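Local structure of uncharacterized protein RPA4348 (Rhodopseudomonas palustris, 3DM8) at residues E3-R8 / T109-G114; R15-R20 / V67-Y72; W35-P40 / M121-F126; R99-R104 / E130-R135. The protein is of unknown function but belongs to the nuclear transport factor 2 (SnoaL-like) family and may act as an isomerase. One frame throughout, in Å; residues are numbered along the deposited sequence.

All four contacts involve one curved mixed sheet: three pack helix or loop residues on it, and interaction 3 joins two of its strands. Interactions 1 and 2, about 20 Å apart between centres, dock the start and end of helix 5-19, interaction 2 nested along the chain inside the loop that interaction 1 closes. Interaction 3 pairs parallel strands 33-38 and 115-123 and crosses both in chain order. Interaction 4 packs helix 125-133 on strand 100-112, whose other end serves interaction 1, about 30 Å away, centre to centre. Interactions 3 and 4 touch where Leu123 and Asp124 meet Val103 and Arg104. Together they bind both chain ends to the sheet, while segments of interactions 1, 3 and 4 also reach the second subunit.

Interaction 1: residues E3-R8 / T109-G114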
loop_
_atom_site.group_PDB
_atom_site.type_symbol
_atom_site.label_atom_id
_atom_site.label_comp_id
_atom_site.label_asym_id
_atom_site.label_seq_id
_atom_site.Cartn_x
_atom_site.Cartn_y
_atom_site.Cartn_z
ATOM N N GLU A 3 13.142 -12.554 -17.468
ATOM C CA GLU A 3 13.403 -11.986 -16.105
ATOM C C GLU A 3 12.870 -10.577 -15.916
ATOM O O GLU A 3 13.421 -9.593 -16.400
ATOM C CB GLU A 3 14.856 -11.965 -15.625
ATOM C CG GLU A 3 14.851 -11.674 -14.076
ATOM C CD GLU A 3 16.178 -11.251 -13.451
ATOM O OE1 GLU A 3 16.290 -11.307 -12.184
ATOM O OE2 GLU A 3 17.092 -10.826 -14.191
ATOM N N HIS A 4 11.818 -10.520 -15.124
ATOM C CA HIS A 4 11.064 -9.295 -14.957
ATOM C C HIS A 4 11.944 -8.176 -14.383
ATOM O O HIS A 4 12.750 -8.386 -13.499
ATOM C CB HIS A 4 9.838 -9.553 -14.089
ATOM C CG HIS A 4 8.768 -8.525 -14.255
ATOM N ND1 HIS A 4 8.850 -7.290 -13.673
ATOM C CD2 HIS A 4 7.607 -8.537 -14.956
ATOM C CE1 HIS A 4 7.785 -6.576 -14.001
ATOM N NE2 HIS A 4 7.005 -7.320 -14.770
ATOM N N SER A 5 11.724 -6.983 -14.918
ATOM C CA SER A 5 12.417 -5.757 -14.506
ATOM C C SER A 5 12.258 -5.475 -13.039
ATOM O O SER A 5 13.105 -4.800 -12.436
ATOM C CB SER A 5 11.937 -4.552 -15.332
ATOM O OG SER A 5 12.391 -4.678 -16.690
ATOM N N LEU A 6 11.184 -5.978 -12.456
ATOM C CA LEU A 6 10.967 -5.742 -11.002
ATOM C C LEU A 6 12.103 -6.407 -10.182
ATOM O O LEU A 6 12.651 -5.845 -9.219
ATOM C CB LEU A 6 9.622 -6.294 -10.569
ATOM C CG LEU A 6 9.334 -6.215 -9.068
ATOM C CD1 LEU A 6 9.266 -4.739 -8.630
ATOM C CD2 LEU A 6 8.081 -7.052 -8.627
ATOM N N TRP A 7 12.432 -7.617 -10.596
ATOM C CA TRP A 7 13.488 -8.402 -9.920
ATOM C C TRP A 7 14.869 -7.741 -10.096
ATOM O O TRP A 7 15.723 -7.731 -9.175
ATOM C CB TRP A 7 13.479 -9.879 -10.357
ATOM C CG TRP A 7 12.079 -10.499 -10.287
ATOM C CD1 TRP A 7 11.437 -11.167 -11.270
ATOM C CD2 TRP A 7 11.181 -10.455 -9.180
ATOM N NE1 TRP A 7 10.187 -11.571 -10.836
ATOM C CE2 TRP A 7 10.001 -11.120 -9.565
ATOM C CE3 TRP A 7 11.254 -9.899 -7.906
ATOM C CZ2 TRP A 7 8.911 -11.264 -8.711
ATOM C CZ3 TRP A 7 10.169 -10.057 -7.045
ATOM C CH2 TRP A 7 9.027 -10.737 -7.447
ATOM N N ARG A 8 15.086 -7.205 -11.284
ATOM C CA ARG A 8 16.349 -6.504 -11.595
ATOM C C ARG A 8 16.483 -5.244 -10.751
ATOM O O ARG A 8 17.559 -4.918 -10.216
ATOM C CB ARG A 8 16.471 -6.190 -13.079
ATOM C CG ARG A 8 16.503 -7.395 -13.965
ATOM C CD ARG A 8 16.695 -6.999 -15.407
ATOM N NE ARG A 8 15.741 -5.974 -15.809
ATOM C CZ ARG A 8 16.076 -4.749 -16.216
ATOM N NH1 ARG A 8 17.348 -4.396 -16.302
ATOM N NH2 ARG A 8 15.134 -3.896 -16.563
ATOM N N THR A 109 4.871 -0.244 -9.721
ATOM C CA THR A 109 5.941 0.172 -10.606
ATOM C C THR A 109 5.555 0.043 -12.081
ATOM O O THR A 109 4.791 -0.817 -12.474
ATOM C CB THR A 109 7.209 -0.705 -10.384
ATOM O OG1 THR A 109 6.835 -2.053 -10.420
ATOM C CG2 THR A 109 7.800 -0.488 -9.016
ATOM N N GLN A 110 6.089 0.955 -12.855
ATOM C CA GLN A 110 5.980 0.928 -14.289
ATOM C C GLN A 110 7.388 0.988 -14.883
ATOM O O GLN A 110 8.277 1.656 -14.340
ATOM C CB GLN A 110 5.151 2.143 -14.792
ATOM C CG GLN A 110 3.690 2.234 -14.290
ATOM C CD GLN A 110 2.701 1.278 -14.938
ATOM O OE1 GLN A 110 2.879 0.800 -16.088
ATOM N NE2 GLN A 110 1.607 1.015 -14.215
ATOM N N PHE A 111 7.570 0.298 -16.004
ATOM C CA PHE A 111 8.843 0.239 -16.692
ATOM C C PHE A 111 8.681 0.491 -18.182
ATOM O O PHE A 111 7.628 0.226 -18.782
ATOM C CB PHE A 111 9.504 -1.127 -16.523
ATOM C CG PHE A 111 9.692 -1.551 -15.113
ATOM C CD1 PHE A 111 8.677 -2.205 -14.419
ATOM C CD2 PHE A 111 10.916 -1.348 -14.487
ATOM C CE1 PHE A 111 8.847 -2.602 -13.108
ATOM C CE2 PHE A 111 11.084 -1.730 -13.142
ATOM C CZ PHE A 111 10.067 -2.326 -12.466
ATOM N N GLN A 112 9.759 0.999 -18.755
ATOM C CA GLN A 112 9.844 1.183 -20.181
ATOM C C GLN A 112 11.268 0.945 -20.587
ATOM O O GLN A 112 12.204 1.523 -20.034
ATOM C CB GLN A 112 9.401 2.579 -20.570
ATOM C CG GLN A 112 7.950 2.840 -20.324
ATOM N N ASN A 113 11.411 0.034 -21.518
ATOM C CA ASN A 113 12.692 -0.227 -22.112
ATOM C C ASN A 113 13.651 -0.634 -21.029
ATOM O O ASN A 113 14.847 -0.363 -21.092
ATOM C CB ASN A 113 13.200 1.014 -22.807
ATOM C CG ASN A 113 12.483 1.276 -24.102
ATOM O OD1 ASN A 113 12.263 0.365 -24.911
ATOM N ND2 ASN A 113 12.123 2.533 -24.316
ATOM N N GLY A 114 13.072 -1.270 -20.042
ATOM C CA GLY A 114 13.801 -1.983 -18.992
ATOM C C GLY A 114 14.221 -1.044 -17.901
ATOM O O GLY A 114 15.019 -1.381 -17.013
#
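Arg8 NH2 is shared between two oxygens: it donates to Gly114 O across the contact at 2.6 Å and to Ser5 OG, one helical turn back, at 2.9 Å. Both acceptors lie near the guanidinium plane; the bond to the serine is almost straight (172°), whereas the carbonyl is met well to one side of its axis. A bend at chi3 (-51°) turns the arginine tip back to them. Serine suits its place twice over, because its hydroxyl fixes the arginine while its CB sits over a face of Phe111, a CH-pi contact 3.6 Å from the ring centroid. The CZ end of that ring comes obliquely to Leu6 N at 3.8 Å. Leu6 N is taken by the N-cap residue, donating to His4 ND1 in the imidazole plane at 2.9 Å, and His4 NE2 is bonded to Gly80 O. The Leu6 and Thr109 side chains cross at about a right angle, Leu6 CD1 4.0 Å from Thr109 OG1. Gly114 has a positive phi, and a CB there would crowd Arg8 NH2. With Asn113 it forms the type I' turn of the hairpin between strands 100-112 and 115-123, and the helix docking here is consistent with the NTF2-like fold.

Interaction 2: residues R15-R20 / V67-Y72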
loop_
_atom_site.group_PDB
_atom_site.type_symbol
_atom_site.label_atom_id
_atom_site.label_comp_id
_atom_site.label_asym_id
_atom_site.label_seq_id
_atom_site.Cartn_x
_atom_site.Cartn_y
_atom_site.Cartn_z
ATOM N N ARG A 15 21.751 -3.826 -3.667
ATOM C CA ARG A 15 23.177 -3.478 -3.780
ATOM C C ARG A 15 23.421 -2.058 -3.265
ATOM O O ARG A 15 24.401 -1.788 -2.578
ATOM C CB ARG A 15 23.676 -3.594 -5.231
ATOM C CG ARG A 15 23.602 -4.995 -5.767
ATOM C CD ARG A 15 24.539 -5.132 -6.924
ATOM N NE ARG A 15 24.431 -6.421 -7.595
ATOM C CZ ARG A 15 25.166 -7.487 -7.290
ATOM N NH1 ARG A 15 26.048 -7.437 -6.295
ATOM N NH2 ARG A 15 25.002 -8.613 -7.969
ATOM N N ALA A 16 22.494 -1.152 -3.590
ATOM C CA ALA A 16 22.694 0.252 -3.289
ATOM C C ALA A 16 22.504 0.428 -1.791
ATOM O O ALA A 16 23.344 1.033 -1.109
ATOM C CB ALA A 16 21.771 1.167 -4.080
ATOM N N LEU A 17 21.439 -0.146 -1.254
ATOM C CA LEU A 17 21.099 0.128 0.145
ATOM C C LEU A 17 22.030 -0.585 1.092
ATOM O O LEU A 17 22.380 -0.068 2.167
ATOM C CB LEU A 17 19.658 -0.268 0.461
ATOM C CG LEU A 17 18.594 0.495 -0.312
ATOM C CD1 LEU A 17 17.205 0.155 0.283
ATOM C CD2 LEU A 17 18.812 2.004 -0.412
ATOM N N ASN A 18 22.436 -1.794 0.713
ATOM C CA ASN A 18 23.191 -2.609 1.655
ATOM C C ASN A 18 24.672 -2.481 1.459
ATOM O O ASN A 18 25.455 -2.387 2.430
ATOM C CB ASN A 18 22.719 -4.059 1.676
ATOM C CG ASN A 18 21.677 -4.281 2.775
ATOM O OD1 ASN A 18 20.923 -3.357 3.102
ATOM N ND2 ASN A 18 21.661 -5.469 3.371
ATOM N N ASP A 19 25.083 -2.410 0.203
ATOM C CA ASP A 19 26.542 -2.422 -0.098
ATOM C C ASP A 19 27.080 -1.079 -0.559
ATOM O O ASP A 19 28.270 -0.939 -0.849
ATOM C CB ASP A 19 26.880 -3.488 -1.151
ATOM C CG ASP A 19 26.593 -4.883 -0.676
ATOM O OD1 ASP A 19 25.761 -5.583 -1.284
ATOM O OD2 ASP A 19 27.173 -5.289 0.339
ATOM N N ARG A 20 26.191 -0.104 -0.626
ATOM C CA ARG A 20 26.502 1.231 -1.151
ATOM C C ARG A 20 27.126 1.201 -2.537
ATOM O O ARG A 20 27.996 2.007 -2.859
ATOM C CB ARG A 20 27.412 2.016 -0.217
ATOM C CG ARG A 20 27.089 1.820 1.191
ATOM C CD ARG A 20 25.674 2.238 1.519
ATOM N NE ARG A 20 25.329 3.603 1.123
ATOM C CZ ARG A 20 25.385 4.669 1.932
ATOM N NH1 ARG A 20 24.992 5.854 1.493
ATOM N NH2 ARG A 20 25.837 4.554 3.164
ATOM N N VAL A 67 19.540 3.002 7.120
ATOM C CA VAL A 67 19.105 1.638 7.422
ATOM C C VAL A 67 19.991 0.572 6.797
ATOM O O VAL A 67 20.672 0.786 5.806
ATOM C CB VAL A 67 17.641 1.369 6.982
ATOM C CG1 VAL A 67 16.650 2.336 7.649
ATOM C CG2 VAL A 67 17.509 1.418 5.483
ATOM N N ARG A 68 19.955 -0.583 7.430
ATOM C CA ARG A 68 20.400 -1.827 6.834
ATOM C C ARG A 68 19.310 -2.877 6.956
ATOM O O ARG A 68 18.805 -3.158 8.039
ATOM C CB ARG A 68 21.677 -2.311 7.518
ATOM C CG ARG A 68 22.070 -3.720 7.175
ATOM C CD ARG A 68 23.545 -4.001 7.459
ATOM N NE ARG A 68 24.037 -4.947 6.454
ATOM C CZ ARG A 68 24.900 -4.647 5.485
ATOM N NH1 ARG A 68 25.260 -5.582 4.616
ATOM N NH2 ARG A 68 25.415 -3.427 5.398
ATOM N N ILE A 69 19.001 -3.463 5.807
ATOM C CA ILE A 69 17.978 -4.490 5.682
ATOM C C ILE A 69 18.604 -5.839 5.847
ATOM O O ILE A 69 19.627 -6.161 5.198
ATOM C CB ILE A 69 17.284 -4.428 4.301
ATOM C CG1 ILE A 69 16.656 -3.055 4.101
ATOM C CG2 ILE A 69 16.238 -5.525 4.191
ATOM C CD1 ILE A 69 16.917 -2.453 2.705
ATOM N N TYR A 70 18.029 -6.617 6.762
ATOM C CA TYR A 70 18.542 -7.950 7.046
ATOM C C TYR A 70 17.597 -9.088 6.648
ATOM O O TYR A 70 18.017 -10.245 6.515
ATOM C CB TYR A 70 18.962 -8.070 8.496
ATOM C CG TYR A 70 17.881 -7.995 9.519
ATOM C CD1 TYR A 70 17.189 -9.126 9.920
ATOM C CD2 TYR A 70 17.559 -6.798 10.135
ATOM C CE1 TYR A 70 16.209 -9.055 10.870
ATOM C CE2 TYR A 70 16.647 -6.737 11.078
ATOM C CZ TYR A 70 15.946 -7.863 11.449
ATOM O OH TYR A 70 14.961 -7.749 12.378
ATOM N N ARG A 71 16.348 -8.734 6.375
ATOM C CA ARG A 71 15.367 -9.714 5.908
ATOM C C ARG A 71 14.277 -9.099 5.033
ATOM O O ARG A 71 13.875 -7.959 5.234
ATOM C CB ARG A 71 14.780 -10.495 7.101
ATOM C CG ARG A 71 14.254 -11.854 6.735
ATOM C CD ARG A 71 14.227 -12.780 7.955
ATOM N N TYR A 72 13.920 -9.834 3.980
ATOM C CA TYR A 72 12.822 -9.474 3.086
ATOM C C TYR A 72 11.762 -10.536 3.106
ATOM O O TYR A 72 12.095 -11.718 3.119
ATOM C CB TYR A 72 13.317 -9.381 1.662
ATOM C CG TYR A 72 14.371 -8.332 1.428
ATOM C CD1 TYR A 72 15.665 -8.495 1.907
ATOM C CD2 TYR A 72 14.069 -7.178 0.712
ATOM C CE1 TYR A 72 16.653 -7.518 1.676
ATOM C CE2 TYR A 72 15.040 -6.211 0.471
ATOM C CZ TYR A 72 16.336 -6.384 0.952
ATOM O OH TYR A 72 17.291 -5.394 0.707
#
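Asn18 reaches from the last turn of helix 5-19 to the edge of strand 67-79. Its CB passes 4.2 Å from Arg68 NH1, and its CG lies over the centre of one face of the Arg68 guanidinium, with the amide and guanidinium planes 35° apart. Beyond CG the amide divides its work: OD1 receives a weak bond from Ile69 N at 3.3 Å, while ND2 donates to Ile69 O at 2.8 Å, nearly straight and in the carbonyl plane. Gripping both the N-H and the C=O of one residue, the asparagine stands in for a neighbouring strand; 67-79 is an outermost strand of the sheet within this chain, and segments 15-19 and 67-72 cross at 103°. Replacement by alanine would remove the amide and probably leave Ile69 N and O without these partners, letting the helix end shift. The Arg68 chain, bent at chi3, brings NH2 to Asn18 O for a weak bond at 3.1 Å, a fitting place for a positive group because carbonyls gather at a helix C-terminus. Beside the amide, Leu17 CD1 meets Ile69 CD1 at 3.6 Å, two branched apolar chains in the interior, and Leu17 also packs on Ile63 and Ala64 of helix 53-66.

Interaction 3: residues W35-P40 / M121-F126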
loop_
_atom_site.group_PDB
_atom_site.type_symbol
_atom_site.label_atom_id
_atom_site.label_comp_id
_atom_site.label_asym_id
_atom_site.label_seq_id
_atom_site.Cartn_x
_atom_site.Cartn_y
_atom_site.Cartn_z
ATOM N N TRP A 35 8.335 9.571 -9.323
ATOM C CA TRP A 35 8.470 8.798 -8.078
ATOM C C TRP A 35 7.731 9.398 -6.904
ATOM O O TRP A 35 7.670 10.642 -6.729
ATOM C CB TRP A 35 9.974 8.763 -7.718
ATOM C CG TRP A 35 10.450 8.235 -6.383
ATOM C CD1 TRP A 35 10.442 8.887 -5.168
ATOM C CD2 TRP A 35 11.200 7.045 -6.176
ATOM N NE1 TRP A 35 11.063 8.120 -4.219
ATOM C CE2 TRP A 35 11.551 6.986 -4.820
ATOM C CE3 TRP A 35 11.604 6.014 -7.007
ATOM C CZ2 TRP A 35 12.288 5.943 -4.300
ATOM C CZ3 TRP A 35 12.270 4.951 -6.488
ATOM C CH2 TRP A 35 12.615 4.894 -5.155
ATOM N N ALA A 36 7.146 8.528 -6.076
ATOM C CA ALA A 36 6.638 9.011 -4.752
ATOM C C ALA A 36 6.571 7.933 -3.731
ATOM O O ALA A 36 6.086 6.826 -3.974
ATOM C CB ALA A 36 5.228 9.738 -4.880
ATOM N N ILE A 37 7.024 8.272 -2.530
ATOM C CA ILE A 37 6.806 7.407 -1.384
ATOM C C ILE A 37 6.021 8.200 -0.391
ATOM O O ILE A 37 6.457 9.244 0.002
ATOM C CB ILE A 37 8.109 6.941 -0.686
ATOM C CG1 ILE A 37 9.029 6.191 -1.615
ATOM C CG2 ILE A 37 7.770 6.044 0.553
ATOM C CD1 ILE A 37 10.452 6.065 -0.997
ATOM N N TYR A 38 4.849 7.707 -0.014
ATOM C CA TYR A 38 3.950 8.494 0.827
ATOM C C TYR A 38 4.280 8.260 2.289
ATOM O O TYR A 38 4.003 7.220 2.857
ATOM C CB TYR A 38 2.474 8.175 0.536
ATOM C CG TYR A 38 2.117 8.539 -0.888
ATOM C CD1 TYR A 38 1.986 7.556 -1.856
ATOM C CD2 TYR A 38 1.986 9.863 -1.283
ATOM C CE1 TYR A 38 1.704 7.850 -3.140
ATOM C CE2 TYR A 38 1.692 10.170 -2.615
ATOM C CZ TYR A 38 1.566 9.135 -3.535
ATOM O OH TYR A 38 1.271 9.343 -4.867
ATOM N N GLY A 39 4.821 9.293 2.919
ATOM C CA GLY A 39 5.083 9.213 4.346
ATOM C C GLY A 39 5.561 10.539 4.900
ATOM O O GLY A 39 5.700 11.505 4.160
ATOM N N PRO A 40 5.793 10.593 6.203
ATOM C CA PRO A 40 5.942 11.876 6.879
ATOM C C PRO A 40 7.330 12.431 6.738
ATOM O O PRO A 40 8.267 11.955 7.378
ATOM C CB PRO A 40 5.662 11.551 8.347
ATOM C CG PRO A 40 5.837 10.154 8.512
ATOM C CD PRO A 40 5.680 9.475 7.142
ATOM N N MET A 121 4.802 4.184 -3.696
ATOM C CA MET A 121 4.852 3.358 -2.505
ATOM C C MET A 121 4.002 3.904 -1.394
ATOM O O MET A 121 4.095 5.047 -1.056
ATOM C CB MET A 121 6.281 3.209 -2.003
ATOM C CG MET A 121 6.318 2.434 -0.734
ATOM S SD MET A 121 7.925 2.278 0.019
ATOM C CE MET A 121 8.476 1.171 -1.270
ATOM N N VAL A 122 3.177 3.031 -0.851
ATOM C CA VAL A 122 2.384 3.246 0.377
ATOM C C VAL A 122 2.897 2.302 1.426
ATOM O O VAL A 122 3.029 1.106 1.204
ATOM C CB VAL A 122 0.881 2.897 0.141
ATOM C CG1 VAL A 122 0.025 3.330 1.350
ATOM C CG2 VAL A 122 0.423 3.585 -1.084
ATOM N N LEU A 123 3.143 2.818 2.617
ATOM C CA LEU A 123 3.450 1.948 3.735
ATOM C C LEU A 123 2.766 2.312 5.025
ATOM O O LEU A 123 2.063 3.317 5.118
ATOM C CB LEU A 123 4.942 1.964 3.997
ATOM C CG LEU A 123 5.471 3.323 4.378
ATOM C CD1 LEU A 123 6.551 3.116 5.361
ATOM C CD2 LEU A 123 5.974 4.042 3.136
ATOM N N ASP A 124 2.857 1.372 5.953
ATOM C CA ASP A 124 2.190 1.507 7.286
ATOM C C ASP A 124 3.055 2.459 8.103
ATOM O O ASP A 124 3.943 2.089 8.878
ATOM C CB ASP A 124 1.909 0.124 7.933
ATOM C CG ASP A 124 1.089 0.237 9.241
ATOM O OD1 ASP A 124 0.913 1.373 9.756
ATOM O OD2 ASP A 124 0.727 -0.806 9.831
ATOM N N THR A 125 2.760 3.726 7.862
ATOM C CA THR A 125 3.549 4.844 8.332
ATOM C C THR A 125 3.367 5.077 9.836
ATOM O O THR A 125 4.292 5.482 10.493
ATOM C CB THR A 125 3.256 6.132 7.550
ATOM O OG1 THR A 125 1.834 6.262 7.415
ATOM C CG2 THR A 125 3.977 6.082 6.156
ATOM N N PHE A 126 2.190 4.788 10.376
ATOM C CA PHE A 126 2.004 4.946 11.813
ATOM C C PHE A 126 2.841 3.913 12.552
ATOM O O PHE A 126 3.562 4.219 13.535
ATOM C CB PHE A 126 0.508 4.900 12.207
ATOM C CG PHE A 126 0.256 5.167 13.680
ATOM C CD1 PHE A 126 0.117 6.456 14.132
ATOM C CD2 PHE A 126 0.163 4.135 14.580
ATOM C CE1 PHE A 126 -0.087 6.710 15.467
ATOM C CE2 PHE A 126 -0.055 4.362 15.919
ATOM C CZ PHE A 126 -0.187 5.646 16.367
HETATM O O HOH W 1 2.121 5.439 3.096
#
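Strands 35-38 and 121-123 run parallel, their axes 8° and 5.0 Å apart, and Met121 bonds to both residues flanking Ile37: its N donates to Ala36 O and its O accepts from Tyr38 N, each at 3.0 Å. Ile37 and Met121 therefore point to the same face and lie side by side, with Ile37 CG2 3.8 Å from Met121 SD. The same methyl meets Leu123 CD2 at 3.7 Å, three apolar chains forming one strip. On the other face Tyr38 CD1 lies loosely by Val122 CG2, and the Tyr38 ring makes a cation-pi contact with Arg104 of the second subunit. Further along, a water joins the parting strands, donating to Tyr38 O at 2.6 Å and accepting from Leu123 N. Thr125 CG2 comes 3.5 Å from Tyr38 O and touches Gly39 CA and Pro40 CD; this methyl lies anti to the carbonyl carbon (chi1 45° for OG1), and Thr125 OG1 bonds to Asp124 of the second subunit. Gly39 suits the spot, since a CB would press on that methyl. Strand 33-38 lies between antiparallel 48-51 and parallel 115-123, the one parallel pairing in this mixed sheet, and beyond it helix 125-133 begins at the subunit interface.

Interaction 4: residues R99-R104 / E130-R135; sequences RPISVR and EQALGR
Gln131 and Arg99 reach in opposite senses, the glutamine from helix to strand and the arginine from just before the strand toward the helix. The Gln131 chain is extended beyond CG (chi2 180°), which carries its amide to the backbone of Ser102. There OE1 accepts from Ser102 N at 2.8 Å, almost straight, and NE2 donates to Ser102 O at 2.7 Å, lying in the plane of that carbonyl. A water that donates to both OE1 and Pro100 O adds a link, and NE2 has a weak second acceptor in Asp127 O. Arg99 answers with its edge: bent at chi2 (53°), it directs NE to Gln131 O at 3.1 Å, close to the guanidinium plane. Its NH2 comes obliquely to Gly134 CA at 3.5 Å. Glycine fits there, having positive phi past the helix end, and a CB would crowd the arginine. Ile101 crosses Gln131 obliquely, its CG2 near OE1, and its CD1 reaches Ala132 CB at 4.3 Å. A leucine in place of Gln131 would probably leave Ser102 N and O without their mates and the water without one acceptor. The chemistry is mainly polar: a side-chain amide replaces a strand partner where strand 115-123 has ended, and a cationic group meets a carbonyl at the helix C-terminus, whose partial negative charge would favour it.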
loop_
_atom_site.group_PDB
_atom_site.type_symbol
_atom_site.label_atom_id
_atom_site.label_comp_id
_atom_site.label_asym_id
_atom_site.label_seq_id
_atom_site.Cartn_x
_atom_site.Cartn_y
_atom_site.Cartn_z
ATOM N N ARG A 99 18.294 0.476 16.157
ATOM C CA ARG A 99 16.873 0.185 16.404
ATOM C C ARG A 99 16.319 -0.834 15.351
ATOM O O ARG A 99 16.448 -0.599 14.169
ATOM C CB ARG A 99 16.101 1.518 16.345
ATOM C CG ARG A 99 14.624 1.393 16.649
ATOM C CD ARG A 99 14.462 0.679 17.967
ATOM N NE ARG A 99 13.076 0.703 18.428
ATOM C CZ ARG A 99 12.698 0.297 19.636
ATOM N NH1 ARG A 99 13.600 -0.159 20.486
ATOM N NH2 ARG A 99 11.421 0.343 19.993
ATOM N N PRO A 100 15.727 -1.971 15.773
ATOM C CA PRO A 100 15.050 -2.774 14.776
ATOM C C PRO A 100 13.708 -2.270 14.369
ATOM O O PRO A 100 12.865 -1.895 15.189
ATOM C CB PRO A 100 14.855 -4.137 15.450
ATOM C CG PRO A 100 15.490 -4.068 16.729
ATOM C CD PRO A 100 15.779 -2.654 17.072
ATOM N N ILE A 101 13.493 -2.321 13.075
ATOM C CA ILE A 101 12.275 -1.801 12.547
ATOM C C ILE A 101 11.789 -2.730 11.452
ATOM O O ILE A 101 12.564 -3.193 10.665
ATOM C CB ILE A 101 12.470 -0.376 11.994
ATOM C CG1 ILE A 101 12.892 0.590 13.114
ATOM C CG2 ILE A 101 11.176 0.076 11.234
ATOM C CD1 ILE A 101 13.323 1.946 12.593
ATOM N N SER A 102 10.505 -3.028 11.487
ATOM C CA SER A 102 9.842 -3.797 10.395
ATOM C C SER A 102 8.931 -2.854 9.639
ATOM O O SER A 102 8.189 -2.073 10.254
ATOM C CB SER A 102 9.100 -4.994 11.009
ATOM O OG SER A 102 8.223 -5.635 10.102
ATOM N N VAL A 103 9.004 -2.887 8.314
ATOM C CA VAL A 103 8.251 -1.975 7.444
ATOM C C VAL A 103 7.454 -2.773 6.437
ATOM O O VAL A 103 8.025 -3.568 5.710
ATOM C CB VAL A 103 9.210 -1.044 6.686
ATOM C CG1 VAL A 103 8.439 -0.018 5.884
ATOM C CG2 VAL A 103 10.143 -0.325 7.672
ATOM N N ARG A 104 6.133 -2.567 6.408
ATOM C CA ARG A 104 5.315 -3.214 5.419
ATOM C C ARG A 104 4.917 -2.202 4.339
ATOM O O ARG A 104 4.406 -1.117 4.643
ATOM C CB ARG A 104 4.048 -3.776 6.039
ATOM C CG ARG A 104 3.277 -4.478 5.019
ATOM C CD ARG A 104 2.036 -5.098 5.569
ATOM N NE ARG A 104 2.272 -6.508 5.920
ATOM C CZ ARG A 104 2.362 -6.967 7.157
ATOM N NH1 ARG A 104 2.324 -6.161 8.211
ATOM N NH2 ARG A 104 2.568 -8.253 7.338
ATOM N N GLU A 130 5.890 4.737 15.096
ATOM C CA GLU A 130 5.854 4.217 16.458
ATOM C C GLU A 130 7.090 3.424 16.800
ATOM O O GLU A 130 7.685 3.553 17.906
ATOM C CB GLU A 130 4.630 3.360 16.714
ATOM C CG GLU A 130 3.376 4.197 16.848
ATOM C CD GLU A 130 2.486 3.788 18.013
ATOM O OE1 GLU A 130 2.338 2.564 18.273
ATOM O OE2 GLU A 130 1.902 4.705 18.650
ATOM N N GLN A 131 7.480 2.580 15.857
ATOM C CA GLN A 131 8.666 1.732 16.065
ATOM C C GLN A 131 9.928 2.560 16.154
ATOM O O GLN A 131 10.817 2.282 16.986
ATOM C CB GLN A 131 8.822 0.722 14.936
ATOM C CG GLN A 131 7.861 -0.409 14.936
ATOM C CD GLN A 131 8.146 -1.307 13.747
ATOM O OE1 GLN A 131 9.092 -2.112 13.766
ATOM N NE2 GLN A 131 7.355 -1.156 12.692
ATOM N N ALA A 132 9.999 3.605 15.335
ATOM C CA ALA A 132 11.200 4.468 15.299
ATOM C C ALA A 132 11.346 5.287 16.597
ATOM O O ALA A 132 12.473 5.512 17.093
ATOM C CB ALA A 132 11.181 5.396 14.055
ATOM N N LEU A 133 10.215 5.707 17.174
ATOM C CA LEU A 133 10.214 6.613 18.352
ATOM C C LEU A 133 10.309 5.760 19.602
ATOM O O LEU A 133 10.864 6.171 20.639
ATOM C CB LEU A 133 8.927 7.437 18.476
ATOM C CG LEU A 133 8.563 8.570 17.506
ATOM C CD1 LEU A 133 7.145 9.093 17.787
ATOM C CD2 LEU A 133 9.548 9.686 17.535
ATOM N N GLY A 134 9.736 4.573 19.474
ATOM C CA GLY A 134 9.862 3.482 20.439
ATOM C C GLY A 134 8.872 3.743 21.538
ATOM O O GLY A 134 8.929 3.146 22.625
ATOM N N ARG A 135 7.998 4.699 21.229
ATOM C CA ARG A 135 6.916 5.157 22.111
ATOM C C ARG A 135 5.686 5.571 21.295
ATOM O O ARG A 135 5.767 5.689 20.057
ATOM C CB ARG A 135 7.370 6.364 22.935
ATOM C CG ARG A 135 8.473 6.065 23.907
ATOM C CD ARG A 135 8.442 7.048 25.048
ATOM N NE ARG A 135 7.234 6.877 25.860
ATOM C CZ ARG A 135 7.207 6.244 27.025
ATOM N NH1 ARG A 135 6.070 6.123 27.694
ATOM N NH2 ARG A 135 8.321 5.738 27.527
HETATM O O HOH W 2 10.208 -3.673 15.393
#